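Local coordinates for nitrogenase molybdenum-iron protein beta chain (PDB 4WES) that forms, with the alpha chain, the molybdenum-iron component of nitrogenase, which reduces dinitrogen to ammonium, and shares an [8Fe-7S] cluster with that chain, at residues B[96-101]-B[130-135]; B[182-187]-B[202-207]; B[235-240]-B[258-263]; B[266-271]-B[324-329]; B[338-343]-B[382-387]. All coordinates share one frame; numbering follows the deposited sequence.

Interaction 1 of 5, residues B[96-101]-B[130-135]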
# COMPACT_ATOMS: atom_id res chain seq x y z
N ASN B 96 -12.78 -34.07 -20.41
CA ASN B 96 -13.57 -33.48 -21.49
C ASN B 96 -13.31 -32.00 -21.81
O ASN B 96 -14.25 -31.22 -21.92
CB ASN B 96 -15.06 -33.69 -21.20
CG ASN B 96 -15.92 -33.43 -22.41
OD1 ASN B 96 -15.51 -33.70 -23.55
ND2 ASN B 96 -17.10 -32.94 -22.17
N PRO B 97 -12.04 -31.58 -22.01
CA PRO B 97 -11.82 -30.25 -22.56
C PRO B 97 -12.33 -30.22 -24.01
O PRO B 97 -12.51 -31.27 -24.62
CB PRO B 97 -10.30 -30.11 -22.51
CG PRO B 97 -9.82 -31.51 -22.72
CD PRO B 97 -10.80 -32.38 -21.97
N ASP B 98 -12.50 -29.01 -24.56
CA ASP B 98 -12.79 -28.88 -25.99
C ASP B 98 -11.49 -28.90 -26.82
O ASP B 98 -11.51 -29.24 -28.01
CB ASP B 98 -13.59 -27.61 -26.27
CG ASP B 98 -15.00 -27.69 -25.75
OD1 ASP B 98 -15.47 -28.79 -25.41
OD2 ASP B 98 -15.64 -26.63 -25.69
N ILE B 99 -10.38 -28.49 -26.19
CA ILE B 99 -9.09 -28.40 -26.84
C ILE B 99 -8.00 -28.72 -25.83
O ILE B 99 -8.05 -28.26 -24.70
CB ILE B 99 -8.90 -27.02 -27.51
CG1 ILE B 99 -7.56 -26.93 -28.22
CG2 ILE B 99 -9.09 -25.86 -26.53
CD1 ILE B 99 -7.43 -25.71 -29.12
N ILE B 100 -7.06 -29.56 -26.26
CA ILE B 100 -5.83 -29.82 -25.51
C ILE B 100 -4.72 -29.01 -26.17
O ILE B 100 -4.50 -29.15 -27.36
CB ILE B 100 -5.49 -31.32 -25.51
CG1 ILE B 100 -6.62 -32.15 -24.88
CG2 ILE B 100 -4.17 -31.55 -24.79
CD1 ILE B 100 -6.40 -33.63 -24.96
N ALA B 101 -4.05 -28.17 -25.38
CA ALA B 101 -2.97 -27.35 -25.92
C ALA B 101 -1.65 -27.86 -25.33
O ALA B 101 -1.34 -27.64 -24.17
CB ALA B 101 -3.16 -25.90 -25.58
N GLU B 130 -14.96 -36.26 -32.22
CA GLU B 130 -15.45 -35.31 -33.16
C GLU B 130 -15.69 -34.00 -32.44
O GLU B 130 -16.24 -33.95 -31.35
CB GLU B 130 -16.76 -35.82 -33.77
CG GLU B 130 -17.37 -34.92 -34.85
CD GLU B 130 -16.44 -34.73 -36.04
OE1 GLU B 130 -15.85 -35.83 -36.52
OE2 GLU B 130 -16.29 -33.47 -36.50
N GLY B 131 -15.27 -32.91 -33.06
CA GLY B 131 -15.49 -31.61 -32.45
C GLY B 131 -14.42 -31.18 -31.46
O GLY B 131 -14.44 -30.05 -31.01
N LYS B 132 -13.51 -32.09 -31.14
CA LYS B 132 -12.43 -31.79 -30.20
C LYS B 132 -11.16 -31.53 -30.97
O LYS B 132 -10.98 -31.99 -32.10
CB LYS B 132 -12.18 -32.96 -29.24
CG LYS B 132 -13.41 -33.37 -28.46
CD LYS B 132 -13.88 -32.31 -27.50
CE LYS B 132 -14.91 -32.83 -26.52
NZ LYS B 132 -15.29 -31.84 -25.51
N LEU B 133 -10.22 -30.84 -30.31
CA LEU B 133 -8.98 -30.45 -30.95
C LEU B 133 -7.77 -30.73 -30.08
O LEU B 133 -7.84 -30.61 -28.84
CB LEU B 133 -8.99 -28.95 -31.28
CG LEU B 133 -10.05 -28.50 -32.27
CD1 LEU B 133 -10.17 -27.00 -32.32
CD2 LEU B 133 -9.73 -29.05 -33.65
N VAL B 134 -6.65 -31.06 -30.72
CA VAL B 134 -5.32 -31.11 -30.06
C VAL B 134 -4.37 -30.25 -30.87
O VAL B 134 -4.21 -30.45 -32.07
CB VAL B 134 -4.77 -32.55 -29.99
CG1 VAL B 134 -3.40 -32.55 -29.31
CG2 VAL B 134 -5.73 -33.49 -29.26
N ILE B 135 -3.79 -29.25 -30.20
CA ILE B 135 -2.82 -28.38 -30.81
C ILE B 135 -1.51 -28.46 -30.03
O ILE B 135 -1.47 -29.00 -28.92
CB ILE B 135 -3.33 -26.92 -30.89
CG1 ILE B 135 -3.39 -26.22 -29.54
CG2 ILE B 135 -4.69 -26.88 -31.58
CD1 ILE B 135 -3.58 -24.74 -29.66
O HOH W 1 -18.23 -33.01 -25.04
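I99 and L133 are paired across the parallel strands 99-101 and 133-135, whose short axes lie 4.6 Å apart, and here the contact is tight. Backbone hydrogen bonds run from L133 N to D98 O, I100 N to L133 O at 2.9 Å, and I135 N to I100 O. On the face of I99, A101, L133 and I135, the extended I99 side chain, with CG1 anti to the backbone N (chi1 -179°), brings its CD1 to 3.9 Å from I135 CG2, and A101 CB lies 4.0 Å from I135 CG1. Helix 146-161 covers this face, while I100 turns to the other side and meets helix 81-95.

The solvent side, just before the strands, holds by charge and hydrogen bonds rather than close apolar packing. K132, bent at chi2 (-66°), brings its ammonium to N96 OD1 at 2.7 Å, P97 O at 3.0 Å and D98 OD1 at 3.1 Å. It stands above both carbonyl planes but takes the anti lone pair of D98 OD1 in a salt bridge, and a water bridges NZ to N96 ND2. D98 OD2 is held by N37. One lysine charge is thus shared by two carbonyl oxygens and a carboxylate, which probably keeps it protonated.

Interaction 2 of 5, residues B[182-187]-B[202-207]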
# COMPACT_ATOMS: atom_id res chain seq x y z
N ALA B 182 -6.01 -8.77 -15.19
CA ALA B 182 -6.50 -7.43 -15.01
C ALA B 182 -6.12 -6.53 -16.16
O ALA B 182 -6.86 -5.60 -16.52
CB ALA B 182 -6.03 -6.86 -13.71
N ASP B 183 -4.91 -6.73 -16.69
CA ASP B 183 -4.46 -5.94 -17.84
C ASP B 183 -5.25 -6.30 -19.09
O ASP B 183 -5.63 -5.42 -19.86
CB ASP B 183 -2.96 -6.20 -18.05
CG ASP B 183 -2.12 -5.69 -16.90
OD1 ASP B 183 -1.17 -6.40 -16.54
OD2 ASP B 183 -2.44 -4.60 -16.39
N MET B 184 -5.54 -7.60 -19.27
CA MET B 184 -6.42 -7.99 -20.36
C MET B 184 -7.80 -7.34 -20.23
O MET B 184 -8.33 -6.84 -21.23
CB MET B 184 -6.50 -9.52 -20.44
CG MET B 184 -5.19 -10.15 -20.90
SD MET B 184 -4.92 -11.73 -20.15
CE MET B 184 -3.48 -12.32 -21.09
N ARG B 185 -8.36 -7.30 -19.01
CA ARG B 185 -9.65 -6.66 -18.83
C ARG B 185 -9.60 -5.19 -19.16
O ARG B 185 -10.51 -4.65 -19.79
CB ARG B 185 -10.16 -6.82 -17.40
CG ARG B 185 -10.54 -8.25 -17.05
CD ARG B 185 -11.00 -8.35 -15.62
NE ARG B 185 -11.30 -9.70 -15.17
CZ ARG B 185 -12.49 -10.23 -14.98
NH1 ARG B 185 -13.57 -9.57 -15.35
NH2 ARG B 185 -12.62 -11.41 -14.43
N GLU B 186 -8.51 -4.52 -18.76
CA GLU B 186 -8.40 -3.08 -19.03
C GLU B 186 -8.25 -2.79 -20.52
O GLU B 186 -8.86 -1.83 -21.03
CB GLU B 186 -7.25 -2.50 -18.24
CG GLU B 186 -6.98 -1.02 -18.47
CD GLU B 186 -8.12 -0.07 -18.15
OE1 GLU B 186 -9.12 -0.49 -17.54
OE2 GLU B 186 -8.02 1.11 -18.56
N ILE B 187 -7.46 -3.59 -21.22
CA ILE B 187 -7.33 -3.40 -22.68
C ILE B 187 -8.67 -3.61 -23.37
O ILE B 187 -9.05 -2.82 -24.24
CB ILE B 187 -6.21 -4.31 -23.22
CG1 ILE B 187 -4.85 -3.84 -22.70
CG2 ILE B 187 -6.23 -4.39 -24.73
CD1 ILE B 187 -3.79 -4.92 -22.70
N PRO B 202 -4.16 -14.65 -26.35
CA PRO B 202 -4.94 -15.31 -25.30
C PRO B 202 -5.64 -14.29 -24.38
O PRO B 202 -5.31 -13.10 -24.40
CB PRO B 202 -3.89 -16.12 -24.51
CG PRO B 202 -2.66 -16.09 -25.37
CD PRO B 202 -2.72 -14.80 -26.11
N ASP B 203 -6.60 -14.78 -23.59
CA ASP B 203 -7.31 -13.92 -22.64
C ASP B 203 -7.60 -14.74 -21.40
O ASP B 203 -8.47 -15.58 -21.41
CB ASP B 203 -8.60 -13.40 -23.28
CG ASP B 203 -9.42 -12.57 -22.33
OD1 ASP B 203 -8.94 -12.21 -21.25
OD2 ASP B 203 -10.59 -12.26 -22.70
N THR B 204 -6.83 -14.50 -20.32
CA THR B 204 -6.99 -15.26 -19.09
C THR B 204 -7.96 -14.58 -18.11
O THR B 204 -8.14 -15.07 -16.99
CB THR B 204 -5.64 -15.45 -18.39
OG1 THR B 204 -5.16 -14.13 -18.13
CG2 THR B 204 -4.67 -16.22 -19.28
N SER B 205 -8.58 -13.46 -18.51
CA SER B 205 -9.59 -12.86 -17.65
C SER B 205 -10.77 -13.81 -17.51
O SER B 205 -11.19 -14.47 -18.46
CB SER B 205 -10.01 -11.49 -18.16
OG SER B 205 -10.68 -11.53 -19.38
N GLY B 206 -11.28 -13.91 -16.30
CA GLY B 206 -12.29 -14.90 -16.01
C GLY B 206 -11.77 -16.32 -15.96
O GLY B 206 -12.58 -17.27 -15.94
N VAL B 207 -10.43 -16.50 -15.94
CA VAL B 207 -9.85 -17.81 -15.82
C VAL B 207 -8.89 -17.85 -14.59
O VAL B 207 -8.97 -18.79 -13.80
CB VAL B 207 -9.08 -18.24 -17.09
CG1 VAL B 207 -8.56 -19.68 -16.94
CG2 VAL B 207 -9.98 -18.13 -18.31
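P202, which follows a cis peptide bond, opens the loop 202-207 against M184 of helix 181-193: its carbonyl oxygen lies 3.9 Å from M184 CE and, though buried, lacks a polar partner in the model. Next, D203 OD1 rests 3.7 Å from M184 CB and also accepts from S205 N, an Asx turn, and from S205 OG at 2.6 Å.

At T204 the loop meets sulfur. The backbone N gives a weak but fairly straight hydrogen bond to M184 SD (3.4 Å, 164° at the hydrogen), and OG1 lies 3.1 Å from the same sulfur while bonding Y30. The methionine's bend at chi2 (147°) turns SD toward these two atoms.

S205 then packs its CB 3.5 Å from R185 CG, against the aliphatic part of an arginine extended to NE. G206, at positive phi, passes the guanidinium without bonding to it: its N and R185 NH2 are both donors. D209 pairs through OD2 with R185 NE and accepts through OD1 from G206 N, while R185 NH2 pairs with E294 of the second beta subunit. A thioether and an alkyl chain thus cover a turn whose one carboxylate pairs with K188, while D209 and that E294 meet the arginine's charge.

Interaction 3 of 5, residues B[235-240]-B[258-263]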
# COMPACT_ATOMS: atom_id res chain seq x y z
N SER B 235 -9.86 -10.99 -39.60
CA SER B 235 -9.78 -9.65 -39.05
C SER B 235 -9.08 -8.66 -39.98
O SER B 235 -8.42 -9.06 -40.93
CB SER B 235 -9.12 -9.70 -37.67
OG SER B 235 -9.88 -10.55 -36.85
N ASP B 236 -9.20 -7.37 -39.65
CA ASP B 236 -8.62 -6.29 -40.45
C ASP B 236 -7.14 -6.05 -40.15
O ASP B 236 -6.40 -5.59 -41.01
CB ASP B 236 -9.36 -5.00 -40.18
CG ASP B 236 -10.77 -5.00 -40.74
OD1 ASP B 236 -11.01 -5.62 -41.82
OD2 ASP B 236 -11.65 -4.36 -40.09
N LEU B 237 -6.73 -6.33 -38.92
CA LEU B 237 -5.45 -5.89 -38.38
C LEU B 237 -5.23 -6.67 -37.10
O LEU B 237 -6.19 -6.98 -36.39
CB LEU B 237 -5.48 -4.39 -38.07
CG LEU B 237 -4.24 -3.73 -37.49
CD1 LEU B 237 -3.07 -3.77 -38.45
CD2 LEU B 237 -4.54 -2.32 -37.03
N THR B 238 -3.95 -6.93 -36.78
CA THR B 238 -3.55 -7.43 -35.47
C THR B 238 -2.68 -6.38 -34.79
O THR B 238 -1.70 -5.93 -35.37
CB THR B 238 -2.78 -8.76 -35.60
OG1 THR B 238 -3.58 -9.74 -36.26
CG2 THR B 238 -2.33 -9.25 -34.23
N LEU B 239 -3.02 -6.04 -33.55
CA LEU B 239 -2.12 -5.24 -32.71
C LEU B 239 -1.35 -6.19 -31.81
O LEU B 239 -1.93 -6.97 -31.04
CB LEU B 239 -2.89 -4.23 -31.87
CG LEU B 239 -3.62 -3.15 -32.67
CD1 LEU B 239 -4.31 -2.14 -31.79
CD2 LEU B 239 -2.68 -2.45 -33.65
N SER B 240 -0.02 -6.14 -31.93
CA SER B 240 0.89 -6.97 -31.13
C SER B 240 1.41 -6.11 -29.99
O SER B 240 2.19 -5.19 -30.23
CB SER B 240 2.05 -7.39 -32.05
OG SER B 240 2.98 -8.13 -31.30
N LYS B 258 -2.79 -13.43 -44.07
CA LYS B 258 -2.66 -12.13 -44.71
C LYS B 258 -3.28 -11.00 -43.89
O LYS B 258 -3.65 -9.96 -44.41
CB LYS B 258 -3.19 -12.15 -46.15
CG LYS B 258 -2.68 -13.28 -47.00
CD LYS B 258 -3.41 -13.28 -48.35
CE LYS B 258 -3.16 -14.56 -49.13
NZ LYS B 258 -3.65 -14.49 -50.54
N VAL B 259 -3.36 -11.19 -42.58
CA VAL B 259 -3.80 -10.12 -41.69
C VAL B 259 -2.59 -9.27 -41.33
O VAL B 259 -1.65 -9.75 -40.69
CB VAL B 259 -4.44 -10.67 -40.39
CG1 VAL B 259 -4.90 -9.53 -39.51
CG2 VAL B 259 -5.57 -11.65 -40.68
N PRO B 260 -2.58 -7.97 -41.71
CA PRO B 260 -1.44 -7.14 -41.35
C PRO B 260 -1.34 -6.91 -39.85
O PRO B 260 -2.33 -7.10 -39.13
CB PRO B 260 -1.71 -5.80 -42.04
CG PRO B 260 -3.12 -5.82 -42.41
CD PRO B 260 -3.63 -7.21 -42.39
N PHE B 261 -0.16 -6.53 -39.37
CA PHE B 261 -0.02 -6.28 -37.96
C PHE B 261 0.76 -5.01 -37.71
O PHE B 261 1.51 -4.54 -38.55
CB PHE B 261 0.61 -7.48 -37.23
CG PHE B 261 2.08 -7.66 -37.47
CD1 PHE B 261 2.54 -8.25 -38.63
CD2 PHE B 261 3.00 -7.22 -36.53
CE1 PHE B 261 3.89 -8.43 -38.83
CE2 PHE B 261 4.35 -7.38 -36.73
CZ PHE B 261 4.79 -7.97 -37.89
N LYS B 262 0.59 -4.50 -36.49
CA LYS B 262 1.36 -3.38 -35.96
C LYS B 262 1.87 -3.74 -34.58
O LYS B 262 1.10 -4.23 -33.75
CB LYS B 262 0.47 -2.15 -35.89
CG LYS B 262 1.10 -0.85 -35.44
CD LYS B 262 0.19 0.33 -35.77
CE LYS B 262 0.74 1.65 -35.24
NZ LYS B 262 2.18 1.88 -35.55
N THR B 263 3.14 -3.48 -34.32
CA THR B 263 3.74 -3.75 -33.03
C THR B 263 3.69 -2.48 -32.19
O THR B 263 4.02 -1.40 -32.67
CB THR B 263 5.19 -4.20 -33.21
OG1 THR B 263 5.20 -5.41 -33.98
CG2 THR B 263 5.87 -4.44 -31.85
O HOH W 2 -1.52 -10.48 -37.99
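T238 and F261 form the closest backbone pair of the two parallel strands 237-240 and 261-263, with CA atoms 4.5 Å apart and short axes inclined by 17°.

Backbone hydrogen bonds come first. T238 uses both its backbone polar atoms: its N donates to P260 O in the carbonyl plane, and its O receives K262 N at 2.9 Å. S240 N bonds K262 O, almost straight at 176°. CA-H...O contacts fill in between, the shortest from F261 CA to T238 O at 3.1 Å.

Van der Waals contacts differ along the pair. V259 CG1 sits 3.5 Å from T238 OG1, the two side chains crossing at about a right angle, and it also lies against L237 N, a buried donor with no partner in the model. L237 CD1 makes an apolar contact with P260 CB at 4.3 Å; with CG anti to the backbone N (chi1 179°), its branch reaches across the strand edge although CB points away. L239 and K262 lie alongside and point the same way, L239 CD2 being 3.9 Å from K262 CB, on the face met by helix 270-284.

Polar side chains find partners mostly outside, apart from a water that accepts from T238 OG1 and donates to V259 O. T238 OG1 also bonds N173, while S240 and T263, on the face of F261, both bond D247 of helix 243-257. That helix connects the two strands: this is a beta-alpha-beta unit, with 261-264 outermost, within this chain, in a parallel sheet ordered 198-200, 172-175, 237-241, 261-264.

Interaction 4 of 5, residues B[266-271]-B[324-329]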
# COMPACT_ATOMS: atom_id res chain seq x y z
N THR B 266 3.90 -2.56 -24.71
CA THR B 266 2.92 -2.78 -23.65
C THR B 266 2.45 -1.42 -23.15
O THR B 266 3.30 -0.59 -22.84
CB THR B 266 3.56 -3.57 -22.51
OG1 THR B 266 4.12 -4.79 -23.02
CG2 THR B 266 2.57 -3.87 -21.44
N PRO B 267 1.12 -1.21 -23.04
CA PRO B 267 0.68 0.17 -22.78
C PRO B 267 0.74 0.50 -21.28
O PRO B 267 -0.28 0.44 -20.59
CB PRO B 267 -0.76 0.20 -23.36
CG PRO B 267 -1.20 -1.22 -23.31
CD PRO B 267 0.05 -2.02 -23.64
N ILE B 268 1.95 0.82 -20.81
CA ILE B 268 2.20 1.28 -19.45
C ILE B 268 2.71 2.70 -19.52
O ILE B 268 3.70 2.97 -20.21
CB ILE B 268 3.20 0.36 -18.71
CG1 ILE B 268 2.65 -1.06 -18.60
CG2 ILE B 268 3.53 0.94 -17.34
CD1 ILE B 268 3.66 -2.07 -18.09
N GLY B 269 2.07 3.60 -18.78
CA GLY B 269 2.48 5.00 -18.73
C GLY B 269 1.82 5.88 -19.77
O GLY B 269 0.86 5.48 -20.44
N VAL B 270 2.37 7.08 -19.92
CA VAL B 270 1.73 8.09 -20.76
C VAL B 270 1.92 7.79 -22.24
O VAL B 270 0.95 7.54 -22.96
CB VAL B 270 2.20 9.52 -20.42
CG1 VAL B 270 1.48 10.55 -21.29
CG2 VAL B 270 2.01 9.84 -18.94
N SER B 271 3.16 7.85 -22.73
CA SER B 271 3.39 7.68 -24.16
C SER B 271 2.96 6.32 -24.65
O SER B 271 2.40 6.21 -25.74
CB SER B 271 4.82 7.99 -24.55
OG SER B 271 5.74 7.08 -23.97
N ILE B 324 9.07 -4.15 -18.73
CA ILE B 324 10.13 -3.30 -18.16
C ILE B 324 10.55 -2.18 -19.14
O ILE B 324 10.88 -1.09 -18.70
CB ILE B 324 11.32 -4.14 -17.67
CG1 ILE B 324 10.91 -5.05 -16.51
CG2 ILE B 324 12.50 -3.26 -17.27
CD1 ILE B 324 10.45 -4.31 -15.25
N ILE B 325 10.49 -2.44 -20.45
CA ILE B 325 10.71 -1.35 -21.38
C ILE B 325 9.70 -0.24 -21.14
O ILE B 325 10.04 0.93 -21.05
CB ILE B 325 10.66 -1.86 -22.83
CG1 ILE B 325 11.91 -2.71 -23.15
CG2 ILE B 325 10.54 -0.70 -23.83
CD1 ILE B 325 11.73 -3.56 -24.38
N ALA B 326 8.41 -0.61 -21.12
CA ALA B 326 7.37 0.40 -20.98
C ALA B 326 7.40 1.07 -19.58
O ALA B 326 7.24 2.30 -19.48
CB ALA B 326 6.02 -0.21 -21.25
N LEU B 327 7.63 0.28 -18.53
CA LEU B 327 7.70 0.87 -17.19
C LEU B 327 8.89 1.80 -17.09
O LEU B 327 8.79 2.84 -16.43
CB LEU B 327 7.74 -0.22 -16.12
CG LEU B 327 7.84 0.27 -14.69
CD1 LEU B 327 6.66 1.15 -14.34
CD2 LEU B 327 7.94 -0.91 -13.74
N SER B 328 10.02 1.44 -17.68
CA SER B 328 11.17 2.34 -17.65
C SER B 328 10.88 3.67 -18.29
O SER B 328 11.26 4.73 -17.80
CB SER B 328 12.38 1.67 -18.33
OG SER B 328 12.85 0.55 -17.58
N LYS B 329 10.16 3.63 -19.42
CA LYS B 329 9.73 4.89 -20.05
C LYS B 329 8.84 5.68 -19.08
O LYS B 329 8.99 6.89 -18.96
CB LYS B 329 8.99 4.58 -21.38
CG LYS B 329 8.50 5.82 -22.11
CD LYS B 329 9.63 6.72 -22.58
CE LYS B 329 9.14 7.70 -23.69
NZ LYS B 329 8.44 8.79 -23.03
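The 266-271 backbone passes helix 321-333 most closely at I268 and A326, whose CA atoms are 5.5 Å apart, after an inverse gamma turn centred on P267 that is closed by I268 N bonding T266 O at 2.8 Å.

The small A326 side chain lets the loop come this near. Its methyl CB touches T266 O at 3.2 Å and I268 CB at 3.8 Å, so it meets the turn on a carbonyl oxygen and on a branched carbon at once. In I268, CG1 lies beside the backbone N (chi1 -61°), which leaves CG2 anti to that N and facing L327, 4.3 Å from L327 CD1.

At the polar end, S271 OG lies beside the K329 chain, near CG and CE, and 3.3 Å from K329 NZ. K329 is bent at chi2 and chi4 and curls round the hydroxyl, with CG at 3.6 Å from S271 OG. E333, one turn further along the same helix, links the pair: its OE2 takes S271 OG and the K329 ammonium, and its OE1 takes V270 N at the start of helix 270-284, where G269 is the N-cap.

Around this, V270 packs on helix 290-305 and on M514 of the alpha chain, F409 covers I268 and L327, and the far side of helix 321-333 carries I324 and S328 against helix 348-360 and strand 337-343.

Interaction 5 of 5, residues B[338-343]-B[382-387]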
# COMPACT_ATOMS: atom_id res chain seq x y z
N PRO B 338 15.56 5.56 -14.23
CA PRO B 338 15.84 4.12 -14.27
C PRO B 338 17.33 3.95 -14.13
O PRO B 338 18.09 4.20 -15.07
CB PRO B 338 15.32 3.69 -15.66
CG PRO B 338 14.51 4.84 -16.19
CD PRO B 338 15.16 6.06 -15.56
N LYS B 339 17.75 3.59 -12.92
CA LYS B 339 19.15 3.53 -12.53
C LYS B 339 19.75 2.18 -12.86
O LYS B 339 20.85 2.10 -13.42
CB LYS B 339 19.27 3.87 -11.06
CG LYS B 339 20.67 3.76 -10.50
CD LYS B 339 21.61 4.70 -11.17
CE LYS B 339 22.92 4.72 -10.39
NZ LYS B 339 23.81 5.73 -11.00
N TYR B 340 19.06 1.12 -12.46
CA TYR B 340 19.48 -0.28 -12.72
C TYR B 340 18.29 -0.93 -13.37
O TYR B 340 17.21 -0.92 -12.81
CB TYR B 340 19.87 -1.02 -11.45
CG TYR B 340 20.95 -0.35 -10.64
CD1 TYR B 340 22.10 0.18 -11.24
CD2 TYR B 340 20.85 -0.22 -9.26
CE1 TYR B 340 23.06 0.82 -10.50
CE2 TYR B 340 21.84 0.40 -8.51
CZ TYR B 340 22.94 0.91 -9.15
OH TYR B 340 23.93 1.57 -8.44
N VAL B 341 18.49 -1.51 -14.55
CA VAL B 341 17.37 -2.01 -15.38
C VAL B 341 17.79 -3.37 -15.93
O VAL B 341 18.70 -3.44 -16.76
CB VAL B 341 17.01 -1.04 -16.50
CG1 VAL B 341 15.68 -1.46 -17.10
CG2 VAL B 341 16.93 0.40 -16.03
N VAL B 342 17.12 -4.43 -15.49
CA VAL B 342 17.53 -5.79 -15.80
C VAL B 342 16.39 -6.67 -16.24
O VAL B 342 15.30 -6.63 -15.65
CB VAL B 342 18.25 -6.42 -14.58
CG1 VAL B 342 18.52 -7.90 -14.76
CG2 VAL B 342 19.55 -5.67 -14.32
N THR B 343 16.65 -7.50 -17.25
CA THR B 343 15.78 -8.63 -17.54
C THR B 343 16.61 -9.90 -17.61
O THR B 343 17.76 -9.85 -18.06
CB THR B 343 15.00 -8.43 -18.85
OG1 THR B 343 14.10 -9.55 -19.03
CG2 THR B 343 15.85 -8.32 -20.06
N LYS B 382 24.69 -2.16 -3.67
CA LYS B 382 25.68 -1.99 -2.61
C LYS B 382 26.76 -0.96 -2.95
O LYS B 382 27.42 -0.42 -2.05
CB LYS B 382 26.36 -3.32 -2.29
CG LYS B 382 25.44 -4.33 -1.63
CD LYS B 382 26.14 -5.66 -1.44
CE LYS B 382 25.27 -6.60 -0.65
NZ LYS B 382 25.02 -6.07 0.73
N ASN B 383 26.98 -0.74 -4.25
CA ASN B 383 27.94 0.26 -4.70
C ASN B 383 27.36 1.64 -4.87
O ASN B 383 28.05 2.62 -4.62
CB ASN B 383 28.62 -0.23 -5.97
CG ASN B 383 29.62 -1.33 -5.67
OD1 ASN B 383 30.77 -1.04 -5.39
ND2 ASN B 383 29.18 -2.57 -5.71
N GLU B 384 26.10 1.74 -5.29
CA GLU B 384 25.40 3.02 -5.31
C GLU B 384 23.91 2.71 -5.09
O GLU B 384 23.30 1.97 -5.87
CB GLU B 384 25.60 3.77 -6.63
CG GLU B 384 24.86 5.10 -6.63
CD GLU B 384 24.94 5.86 -7.93
OE1 GLU B 384 25.68 5.43 -8.86
OE2 GLU B 384 24.21 6.89 -8.06
N GLY B 385 23.37 3.23 -4.01
CA GLY B 385 22.02 2.92 -3.61
C GLY B 385 20.96 3.50 -4.52
O GLY B 385 21.22 4.38 -5.33
N VAL B 386 19.73 3.06 -4.28
CA VAL B 386 18.55 3.55 -5.00
C VAL B 386 17.46 3.94 -4.04
O VAL B 386 17.54 3.68 -2.84
CB VAL B 386 18.03 2.52 -6.01
CG1 VAL B 386 19.08 2.23 -7.09
CG2 VAL B 386 17.60 1.23 -5.33
N ASP B 387 16.45 4.62 -4.57
CA ASP B 387 15.32 5.13 -3.81
C ASP B 387 14.05 4.28 -3.91
O ASP B 387 13.09 4.50 -3.17
CB ASP B 387 15.01 6.55 -4.27
CG ASP B 387 16.18 7.47 -4.15
OD1 ASP B 387 16.71 7.58 -3.01
OD2 ASP B 387 16.62 8.07 -5.15
O HOH W 3 26.60 2.97 -10.10
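Y340 and K339 both reach across to E384, by different atoms. The tyrosine OH donates to the E384 backbone O at 2.7 Å, tilted 21° from the carbonyl plane, and that oxygen lies at the ring edge, in the plane of the ring. The lysine NZ makes a salt bridge with E384 OE1 at 2.9 Å, coming from above the carboxylate plane. V386 packs beside them: its CG1 touches Y340 CE2 at 3.6 Å and lies 4.1 Å from K339 CG.

What positions these groups is partly their own packing. K339 CG rests over the centre of the Y340 ring, 3.7 Å above its plane, so the lysine chain, bent at chi2 (61°), runs across one face of the ring to the glutamate. E384 itself is extended beyond CG, its carboxylate plane turned 85° from the ring. A water donates to E384 OE1 and, weakly, to Y340 OH, bridging the two groups.

Further out, the charges have second partners. E384 OE2 pairs with K314, and K339 NZ also bonds G365 O; the carboxylate is therefore held between two lysines, which would probably favour its ionised form. W380 meets the tyrosine ring with planes at about 60°.

The chain turns a corner at Y340 within strand 337-343, between strands 367-370 and 314-318 of a five-stranded parallel sheet. The 382-387 segment is the exit from helix 374-383 toward strand 388-391, which lies on the other side of 314-318, and V386 also packs on A316 of that strand.

How the interactions relate
The five contacts follow one another along the chain. Interactions 1 and 3 are strand pairs at edges of two separate parallel sheets, their centres 26 Å apart, and interaction 2 lies about 22 Å and 19 Å from them by centres. Interaction 3 leads directly into interaction 4, since strand 261-264 is followed by helix 270-284. Interactions 4 and 5 are 18 Å apart by centres and touch: S328 OG lies 3.5 Å from V341 CG1, and I324 CG2 3.7 Å from the same V341 CG1. Interactions 1 and 5 are farthest apart, 47 Å between centres. None lies at the [8Fe-7S] cluster; the R185 side chain is about 11 Å from a bound iron(II) ion.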